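Local coordinates for polysialic acid O-acetyltransferase (Escherichia coli, PDB 3JQY), which catalyses the transfer of acetyl groups from acetyl-CoA to the sialic acid residues of capsular polysialic acid, preferring long polymers, at residues D29-D34 / K51-Q56; R110-G115 / V127-D132; V170-N175 / S188-G193. All coordinates share one frame; numbering follows the deposited sequence.

Contact 1 of 3, residues D29-D34 / K51-Q56; sequences DSFSVD and KENKVQ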
loop_
_atom_site.group_PDB
_atom_site.type_symbol
_atom_site.label_atom_id
_atom_site.label_comp_id
_atom_site.label_asym_id
_atom_site.label_seq_id
_atom_site.Cartn_x
_atom_site.Cartn_y
_atom_site.Cartn_z
ATOM N N ASP B 29 -7.128 -21.854 -25.760
ATOM C CA ASP B 29 -5.849 -22.356 -25.270
ATOM C C ASP B 29 -5.276 -21.563 -24.095
ATOM O O ASP B 29 -4.339 -22.021 -23.439
ATOM C CB ASP B 29 -4.829 -22.449 -26.410
ATOM C CG ASP B 29 -4.738 -21.170 -27.224
ATOM O OD1 ASP B 29 -4.946 -20.077 -26.655
ATOM O OD2 ASP B 29 -4.449 -21.260 -28.438
ATOM N N SER B 30 -5.836 -20.390 -23.818
ATOM C CA SER B 30 -5.308 -19.555 -22.742
ATOM C C SER B 30 -6.018 -19.786 -21.409
ATOM O O SER B 30 -5.580 -19.283 -20.384
ATOM C CB SER B 30 -5.376 -18.066 -23.107
ATOM O OG SER B 30 -6.641 -17.510 -22.777
ATOM N N PHE B 31 -7.108 -20.547 -21.427
ATOM C CA PHE B 31 -7.895 -20.769 -20.218
ATOM C C PHE B 31 -7.811 -22.194 -19.683
ATOM O O PHE B 31 -7.699 -23.161 -20.442
ATOM C CB PHE B 31 -9.368 -20.428 -20.464
ATOM C CG PHE B 31 -9.725 -18.997 -20.164
ATOM C CD1 PHE B 31 -10.300 -18.655 -18.952
ATOM C CD2 PHE B 31 -9.501 -17.998 -21.105
ATOM C CE1 PHE B 31 -10.639 -17.344 -18.672
ATOM C CE2 PHE B 31 -9.839 -16.679 -20.832
ATOM C CZ PHE B 31 -10.408 -16.351 -19.614
ATOM N N SER B 32 -7.852 -22.307 -18.363
ATOM C CA SER B 32 -8.146 -23.571 -17.715
ATOM C C SER B 32 -9.505 -23.397 -17.065
ATOM O O SER B 32 -9.791 -22.347 -16.493
ATOM C CB SER B 32 -7.087 -23.914 -16.673
ATOM O OG SER B 32 -7.109 -22.988 -15.600
ATOM N N VAL B 33 -10.355 -24.410 -17.169
ATOM C CA VAL B 33 -11.691 -24.313 -16.612
ATOM C C VAL B 33 -11.918 -25.434 -15.621
ATOM O O VAL B 33 -11.644 -26.597 -15.918
ATOM C CB VAL B 33 -12.767 -24.384 -17.711
ATOM C CG1 VAL B 33 -14.153 -24.290 -17.098
ATOM C CG2 VAL B 33 -12.554 -23.273 -18.734
ATOM N N ASP B 34 -12.401 -25.077 -14.437
ATOM C CA ASP B 34 -12.768 -26.060 -13.431
ATOM C C ASP B 34 -14.202 -25.811 -12.984
ATOM O O ASP B 34 -14.544 -24.721 -12.537
ATOM C CB ASP B 34 -11.822 -25.989 -12.239
ATOM C CG ASP B 34 -12.082 -27.088 -11.236
ATOM O OD1 ASP B 34 -12.252 -28.251 -11.663
ATOM O OD2 ASP B 34 -12.121 -26.790 -10.024
ATOM N N LYS B 51 -3.034 -15.231 -22.050
ATOM C CA LYS B 51 -2.313 -16.355 -21.461
ATOM C C LYS B 51 -2.625 -16.546 -19.980
ATOM O O LYS B 51 -2.944 -15.586 -19.274
ATOM C CB LYS B 51 -0.806 -16.155 -21.626
ATOM C CG LYS B 51 -0.247 -15.059 -20.748
ATOM C CD LYS B 51 1.247 -14.850 -20.998
ATOM C CE LYS B 51 2.046 -16.096 -20.670
ATOM N NZ LYS B 51 3.508 -15.877 -20.871
ATOM N N GLU B 52 -2.523 -17.792 -19.525
ATOM C CA GLU B 52 -2.499 -18.115 -18.102
ATOM C C GLU B 52 -3.763 -17.681 -17.370
ATOM O O GLU B 52 -3.696 -17.159 -16.254
ATOM C CB GLU B 52 -1.267 -17.494 -17.435
ATOM C CG GLU B 52 0.057 -18.024 -17.966
ATOM C CD GLU B 52 0.360 -19.430 -17.484
ATOM O OE1 GLU B 52 -0.376 -19.933 -16.606
ATOM O OE2 GLU B 52 1.338 -20.031 -17.980
ATOM N N ASN B 53 -4.912 -17.908 -17.996
ATOM C CA ASN B 53 -6.188 -17.525 -17.397
ATOM C C ASN B 53 -6.915 -18.712 -16.781
ATOM O O ASN B 53 -6.699 -19.861 -17.176
ATOM C CB ASN B 53 -7.074 -16.857 -18.439
ATOM C CG ASN B 53 -6.378 -15.714 -19.129
ATOM O OD1 ASN B 53 -6.157 -15.738 -20.349
ATOM N ND2 ASN B 53 -6.008 -14.710 -18.355
ATOM N N LYS B 54 -7.780 -18.434 -15.810
ATOM C CA LYS B 54 -8.509 -19.496 -15.129
ATOM C C LYS B 54 -9.945 -19.096 -14.801
ATOM O O LYS B 54 -10.209 -17.960 -14.424
ATOM C CB LYS B 54 -7.772 -19.882 -13.844
ATOM C CG LYS B 54 -6.387 -20.476 -14.087
ATOM C CD LYS B 54 -5.396 -20.097 -12.985
ATOM C CE LYS B 54 -5.907 -20.472 -11.601
ATOM N NZ LYS B 54 -6.278 -21.911 -11.510
ATOM N N VAL B 55 -10.868 -20.040 -14.962
ATOM C CA VAL B 55 -12.228 -19.859 -14.483
ATOM C C VAL B 55 -12.574 -21.030 -13.566
ATOM O O VAL B 55 -12.295 -22.192 -13.879
ATOM C CB VAL B 55 -13.248 -19.723 -15.631
ATOM C CG1 VAL B 55 -13.208 -20.937 -16.530
ATOM C CG2 VAL B 55 -14.659 -19.519 -15.077
ATOM N N GLN B 56 -13.140 -20.700 -12.415
ATOM C CA GLN B 56 -13.498 -21.677 -11.405
ATOM C C GLN B 56 -14.962 -21.479 -11.054
ATOM O O GLN B 56 -15.345 -20.422 -10.566
ATOM C CB GLN B 56 -12.630 -21.482 -10.158
ATOM C CG GLN B 56 -12.985 -22.384 -8.992
ATOM C CD GLN B 56 -12.452 -23.785 -9.162
ATOM O OE1 GLN B 56 -11.261 -23.982 -9.415
ATOM N NE2 GLN B 56 -13.328 -24.775 -9.019
#

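Contact 2 of 3, residues R110-G115 / V127-D132; sequences RRTTIG and VTIGHD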
loop_
_atom_site.group_PDB
_atom_site.type_symbol
_atom_site.label_atom_id
_atom_site.label_comp_id
_atom_site.label_asym_id
_atom_site.label_seq_id
_atom_site.Cartn_x
_atom_site.Cartn_y
_atom_site.Cartn_z
ATOM N N ARG B 110 -16.279 -1.726 -22.835
ATOM C CA ARG B 110 -15.416 -1.782 -24.011
ATOM C C ARG B 110 -14.188 -0.887 -23.909
ATOM O O ARG B 110 -14.262 0.227 -23.386
ATOM C CB ARG B 110 -16.220 -1.370 -25.252
ATOM C CG ARG B 110 -17.380 -2.287 -25.552
ATOM C CD ARG B 110 -18.033 -1.930 -26.884
ATOM N NE ARG B 110 -18.918 -0.778 -26.771
ATOM C CZ ARG B 110 -20.220 -0.860 -26.507
ATOM N NH1 ARG B 110 -20.790 -2.044 -26.326
ATOM N NH2 ARG B 110 -20.953 0.244 -26.424
ATOM N N ARG B 111 -13.066 -1.381 -24.431
ATOM C CA ARG B 111 -11.840 -0.596 -24.543
ATOM C C ARG B 111 -11.307 -0.123 -23.197
ATOM O O ARG B 111 -10.580 0.863 -23.119
ATOM C CB ARG B 111 -12.050 0.607 -25.474
ATOM C CG ARG B 111 -12.532 0.221 -26.875
ATOM C CD ARG B 111 -12.928 1.442 -27.695
ATOM N NE ARG B 111 -13.954 2.244 -27.026
ATOM C CZ ARG B 111 -15.264 2.087 -27.187
ATOM N NH1 ARG B 111 -15.740 1.151 -28.003
ATOM N NH2 ARG B 111 -16.105 2.868 -26.526
ATOM N N THR B 112 -11.663 -0.832 -22.135
ATOM C CA THR B 112 -11.152 -0.501 -20.816
ATOM C C THR B 112 -9.876 -1.301 -20.553
ATOM O O THR B 112 -9.789 -2.475 -20.914
ATOM C CB THR B 112 -12.220 -0.785 -19.742
ATOM O OG1 THR B 112 -13.155 0.305 -19.713
ATOM C CG2 THR B 112 -11.589 -0.968 -18.366
ATOM N N THR B 113 -8.878 -0.660 -19.952
ATOM C CA THR B 113 -7.628 -1.339 -19.624
ATOM C C THR B 113 -7.459 -1.454 -18.121
ATOM O O THR B 113 -7.751 -0.516 -17.381
ATOM C CB THR B 113 -6.406 -0.636 -20.249
ATOM O OG1 THR B 113 -6.279 0.694 -19.722
ATOM C CG2 THR B 113 -6.582 -0.558 -21.756
ATOM N N ILE B 114 -7.007 -2.621 -17.677
ATOM C CA ILE B 114 -6.901 -2.901 -16.251
ATOM C C ILE B 114 -5.541 -3.511 -15.948
ATOM O O ILE B 114 -5.146 -4.517 -16.546
ATOM C CB ILE B 114 -8.011 -3.861 -15.792
ATOM C CG1 ILE B 114 -9.388 -3.197 -15.956
ATOM C CG2 ILE B 114 -7.757 -4.321 -14.368
ATOM C CD1 ILE B 114 -10.570 -4.159 -15.875
ATOM N N GLY B 115 -4.825 -2.889 -15.017
ATOM C CA GLY B 115 -3.478 -3.310 -14.675
ATOM C C GLY B 115 -3.381 -4.501 -13.734
ATOM O O GLY B 115 -4.356 -4.902 -13.096
ATOM N N VAL B 127 -20.666 -4.960 -9.398
ATOM C CA VAL B 127 -19.534 -4.084 -9.635
ATOM C C VAL B 127 -19.454 -3.859 -11.135
ATOM O O VAL B 127 -19.431 -4.809 -11.906
ATOM C CB VAL B 127 -18.219 -4.678 -9.101
ATOM C CG1 VAL B 127 -17.047 -3.823 -9.540
ATOM C CG2 VAL B 127 -18.269 -4.780 -7.569
ATOM N N THR B 128 -19.452 -2.594 -11.542
ATOM C CA THR B 128 -19.507 -2.243 -12.954
ATOM C C THR B 128 -18.414 -1.240 -13.287
ATOM O O THR B 128 -18.195 -0.277 -12.546
ATOM C CB THR B 128 -20.859 -1.600 -13.302
ATOM O OG1 THR B 128 -21.899 -2.577 -13.161
ATOM C CG2 THR B 128 -20.843 -1.080 -14.729
ATOM N N ILE B 129 -17.709 -1.482 -14.386
ATOM C CA ILE B 129 -16.761 -0.504 -14.915
ATOM C C ILE B 129 -17.205 -0.149 -16.321
ATOM O O ILE B 129 -17.474 -1.031 -17.128
ATOM C CB ILE B 129 -15.316 -1.060 -14.967
ATOM C CG1 ILE B 129 -14.886 -1.543 -13.576
ATOM C CG2 ILE B 129 -14.351 0.000 -15.496
ATOM C CD1 ILE B 129 -13.432 -1.941 -13.492
ATOM N N GLY B 130 -17.282 1.144 -16.609
ATOM C CA GLY B 130 -17.770 1.619 -17.894
ATOM C C GLY B 130 -16.794 1.406 -19.029
ATOM O O GLY B 130 -15.750 0.771 -18.865
ATOM N N HIS B 131 -17.135 1.944 -20.191
ATOM C CA HIS B 131 -16.253 1.858 -21.343
ATOM C C HIS B 131 -15.131 2.868 -21.207
ATOM O O HIS B 131 -15.259 3.857 -20.486
ATOM C CB HIS B 131 -17.030 2.144 -22.632
ATOM C CG HIS B 131 -18.336 1.423 -22.728
ATOM N ND1 HIS B 131 -18.422 0.054 -22.875
ATOM C CD2 HIS B 131 -19.612 1.880 -22.717
ATOM C CE1 HIS B 131 -19.692 -0.301 -22.938
ATOM N NE2 HIS B 131 -20.435 0.788 -22.843
ATOM N N ASP B 132 -14.028 2.609 -21.901
ATOM C CA ASP B 132 -12.937 3.573 -22.036
ATOM C C ASP B 132 -12.304 4.003 -20.717
ATOM O O ASP B 132 -11.802 5.126 -20.603
ATOM C CB ASP B 132 -13.410 4.813 -22.800
ATOM C CG ASP B 132 -13.876 4.488 -24.195
ATOM O OD1 ASP B 132 -13.093 3.869 -24.951
ATOM O OD2 ASP B 132 -15.022 4.857 -24.534
HETATM O O HOH W 1 -10.524 3.805 -24.622
#

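Contact 3 of 3, residues V170-N175 / S188-G193; sequences VWVGRN and SVIGYG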
loop_
_atom_site.group_PDB
_atom_site.type_symbol
_atom_site.label_atom_id
_atom_site.label_comp_id
_atom_site.label_asym_id
_atom_site.label_seq_id
_atom_site.Cartn_x
_atom_site.Cartn_y
_atom_site.Cartn_z
ATOM N N VAL B 170 -13.235 6.826 -16.831
ATOM C CA VAL B 170 -12.638 7.140 -15.540
ATOM C C VAL B 170 -11.207 6.620 -15.478
ATOM O O VAL B 170 -10.917 5.523 -15.951
ATOM C CB VAL B 170 -13.466 6.543 -14.382
ATOM C CG1 VAL B 170 -12.712 6.649 -13.062
ATOM C CG2 VAL B 170 -14.808 7.261 -14.291
ATOM N N TRP B 171 -10.318 7.423 -14.897
ATOM C CA TRP B 171 -8.937 7.019 -14.660
ATOM C C TRP B 171 -8.790 6.699 -13.178
ATOM O O TRP B 171 -8.906 7.594 -12.328
ATOM C CB TRP B 171 -7.984 8.141 -15.082
ATOM C CG TRP B 171 -6.532 7.948 -14.681
ATOM C CD1 TRP B 171 -5.934 6.794 -14.271
ATOM C CD2 TRP B 171 -5.505 8.951 -14.689
ATOM N NE1 TRP B 171 -4.596 7.014 -14.008
ATOM C CE2 TRP B 171 -4.309 8.332 -14.264
ATOM C CE3 TRP B 171 -5.484 10.311 -15.011
ATOM C CZ2 TRP B 171 -3.109 9.032 -14.140
ATOM C CZ3 TRP B 171 -4.287 11.003 -14.898
ATOM C CH2 TRP B 171 -3.118 10.363 -14.464
ATOM N N VAL B 172 -8.602 5.420 -12.856
ATOM C CA VAL B 172 -8.327 5.040 -11.476
ATOM C C VAL B 172 -6.828 4.781 -11.340
ATOM O O VAL B 172 -6.258 3.944 -12.035
ATOM C CB VAL B 172 -9.141 3.823 -11.005
ATOM C CG1 VAL B 172 -8.828 3.513 -9.537
ATOM C CG2 VAL B 172 -10.642 4.082 -11.166
ATOM N N GLY B 173 -6.199 5.547 -10.462
ATOM C CA GLY B 173 -4.764 5.487 -10.255
ATOM C C GLY B 173 -4.276 4.241 -9.548
ATOM O O GLY B 173 -5.064 3.427 -9.053
ATOM N N ARG B 174 -2.955 4.106 -9.501
ATOM C CA ARG B 174 -2.301 2.951 -8.910
ATOM C C ARG B 174 -2.507 2.858 -7.397
ATOM O O ARG B 174 -2.573 3.872 -6.697
ATOM C CB ARG B 174 -0.810 3.012 -9.242
ATOM C CG ARG B 174 0.065 2.023 -8.517
ATOM C CD ARG B 174 1.513 2.246 -8.966
ATOM N NE ARG B 174 2.475 1.553 -8.118
ATOM C CZ ARG B 174 3.785 1.782 -8.136
ATOM N NH1 ARG B 174 4.298 2.701 -8.954
ATOM N NH2 ARG B 174 4.581 1.095 -7.328
ATOM N N ASN B 175 -2.633 1.655 -6.891
ATOM C CA ASN B 175 -2.703 1.417 -5.484
ATOM C C ASN B 175 -3.893 2.102 -4.827
ATOM O O ASN B 175 -3.732 2.774 -3.878
ATOM C CB ASN B 175 -1.411 1.826 -4.782
ATOM C CG ASN B 175 -1.330 1.325 -3.374
ATOM O OD1 ASN B 175 -1.943 0.360 -3.019
ATOM N ND2 ASN B 175 -0.538 2.004 -2.564
ATOM N N SER B 188 -13.805 11.453 -14.422
ATOM C CA SER B 188 -13.112 11.720 -13.168
ATOM C C SER B 188 -11.811 10.940 -13.029
ATOM O O SER B 188 -11.545 9.990 -13.781
ATOM C CB SER B 188 -14.041 11.445 -11.986
ATOM O OG SER B 188 -15.114 12.367 -11.999
ATOM N N VAL B 189 -11.016 11.355 -12.050
ATOM C CA VAL B 189 -9.686 10.804 -11.806
ATOM C C VAL B 189 -9.547 10.470 -10.328
ATOM O O VAL B 189 -9.820 11.314 -9.472
ATOM C CB VAL B 189 -8.609 11.829 -12.162
ATOM C CG1 VAL B 189 -7.228 11.307 -11.790
ATOM C CG2 VAL B 189 -8.677 12.200 -13.636
ATOM N N ILE B 190 -9.144 9.240 -10.017
ATOM C CA ILE B 190 -8.849 8.877 -8.630
ATOM C C ILE B 190 -7.336 8.796 -8.466
ATOM O O ILE B 190 -6.664 8.055 -9.185
ATOM C CB ILE B 190 -9.473 7.522 -8.220
ATOM C CG1 ILE B 190 -10.988 7.522 -8.457
ATOM C CG2 ILE B 190 -9.155 7.212 -6.753
ATOM C CD1 ILE B 190 -11.732 8.641 -7.728
ATOM N N GLY B 191 -6.800 9.557 -7.519
ATOM C CA GLY B 191 -5.359 9.658 -7.367
ATOM C C GLY B 191 -4.699 8.441 -6.762
ATOM O O GLY B 191 -5.313 7.704 -5.980
ATOM N N TYR B 192 -3.433 8.239 -7.121
ATOM C CA TYR B 192 -2.598 7.203 -6.519
ATOM C C TYR B 192 -2.834 7.106 -5.023
ATOM O O TYR B 192 -2.889 8.131 -4.334
ATOM C CB TYR B 192 -1.110 7.521 -6.734
ATOM C CG TYR B 192 -0.220 6.590 -5.943
ATOM C CD1 TYR B 192 0.324 5.454 -6.528
ATOM C CD2 TYR B 192 0.033 6.820 -4.597
ATOM C CE1 TYR B 192 1.113 4.578 -5.797
ATOM C CE2 TYR B 192 0.816 5.954 -3.858
ATOM C CZ TYR B 192 1.348 4.835 -4.461
ATOM O OH TYR B 192 2.128 3.976 -3.724
ATOM N N GLY B 193 -2.963 5.880 -4.516
ATOM C CA GLY B 193 -2.946 5.645 -3.081
ATOM C C GLY B 193 -4.268 5.901 -2.377
ATOM O O GLY B 193 -4.367 5.751 -1.158
#

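Contact 1 of 3, residues D29-D34 / K51-Q56
Val55 is rotated so that CG1 sits between its backbone N and carbonyl carbon (chi1 58°), which sets this methyl against the side of Val33; Asp34 and Gln56 lie side by side and point the same way, and a bend at chi2 of Gln56 (78°) swings its amide back to the carboxylate. The setting is two successive coils of a left-handed parallel beta-helix, with strands 31-34 and 53-56 stacked in register. Four backbone hydrogen bonds alternate between them, from Asn53 N to Ser30 O (2.8 Å), Ser32 N to Asn53 O, Val55 N to Ser32 O and Asp34 N to Val55 O. Phe31, Val33, Asn53 and Val55 share one face of the sheet. There CB of Asn53 stands over the centre of the Phe31 ring, 3.4 Å from its centroid, in a CH-pi contact. Phe42 and Ile66 also meet this ring and Leu64 meets Val55, so Phe31 and Val55 point into the interior of the coil. Val55 CG1 lies only 3.3 Å from Val33 CG2, tighter than ordinary van der Waals packing. Asp34 and Gln56 belong to the other face, their carboxylate and amide planes 74° apart. Gln56 NE2 donates to Asp34 OD2 on its anti side, well out of the carboxylate plane; at 2.6 Å the bond is suspiciously short.

Contact 2 of 3, residues R110-G115 / V127-D132
The guanidinium of Arg110 lies flat on the imidazole of His131, with centres 4.1 Å apart, planes 15° apart and His131 CE1 over the middle of the guanidinium; Arg111 NH1 comes up at that group's edge. The edge of the His131 ring is used too: Arg110 N donates to ND1 at 2.8 Å, almost exactly in the ring plane, so one residue grips the imidazole from its face and its edge and fixes its rotation. Arg111 has CB of Arg110 over one face of its guanidinium and Asp132 at the edge. Arg111 holds the Asp132 carboxylate side-on in a salt bridge, Arg111 NE to Asp132 OD1 at 2.8 Å and NH2 to OD2 at 3.0 Å, both on the syn sides but tilted out of the carboxylate plane, while the oxygens lie close to the guanidinium plane. Tyr238 OH also bonds Asp132 OD2, and a water donates to OD1. In the backbone Asp132 N bonds to Arg110 O, and Thr112 OG1 donates to Gly130 O in its carbonyl plane at 2.8 Å. Further in, Ile114 CD1 packs on Ile129 CD1. Arg111 and Asp132 both take positive phi (61° and 60°), turning the chain at stacked corners of the left-handed beta-helix of hexapeptide-repeat transferases.

Contact 3 of 3, residues V170-N175 / S188-G193
Segments 170-175 and 188-193 run parallel, their end-to-end directions 1° apart, as equivalent parts of two coils of the left-handed beta-helix, with Trp171 beside Val189 and Val172 beside Ile190. Hydrogen bonds from Trp171 N to Ser188 O, Ile190 N to Trp171 O (2.8 Å) and Gly173 N to Ile190 O join the strands, and Gly193 N to Arg174 O (3.0 Å) continues the pairing round the corner. Trp171 and Val189 lie side by side, Trp171 CE3 touching Val189 CG1 at 3.8 Å. The indole also meets, edge-to-face, His147 of the second subunit, which probably binds acetyl-CoA. Val172 CG1 rests more loosely against Ile190 CB on the other face of the strands. An extended chain starting from chi1 170° takes Arg174 alongside Tyr192: their planes are 84° apart, with Tyr192 CE1 over the guanidinium face, 4.0 Å from Arg174 NE, while Arg174 CD lies in plane at the edge of the phenol ring. The far end of the arginine forms a salt bridge with Glu119 of the second subunit, tying this corner into the trimer. Beside it, Asn175 crosses Tyr192 with CB 3.9 Å from CE1, and Tyr192 CD1 sits 3.3 Å from Arg174 O.

The three contacts follow one another along the axis of a single left-handed beta-helix. Contacts 1 and 3 lie on opposite sides of the chain's centre, their centres 29 Å apart; contact 2 is between them, with centres about 21 Å from contact 1 and 13 Å from contact 3. Contacts 1 and 3 pair neighbouring coils strand to strand, whereas contact 2 spans a corner from strand 126-129 of one sheet to strand 113-114 of the sheet that contact 3 also uses. Nearest atoms of contacts 2 and 3 are about 4 Å apart. Contact 3 is near the probable acetyl-CoA site, the Val189 side chain about 8 Å from that of Lys215; contacts 1 and 2 are structural packing.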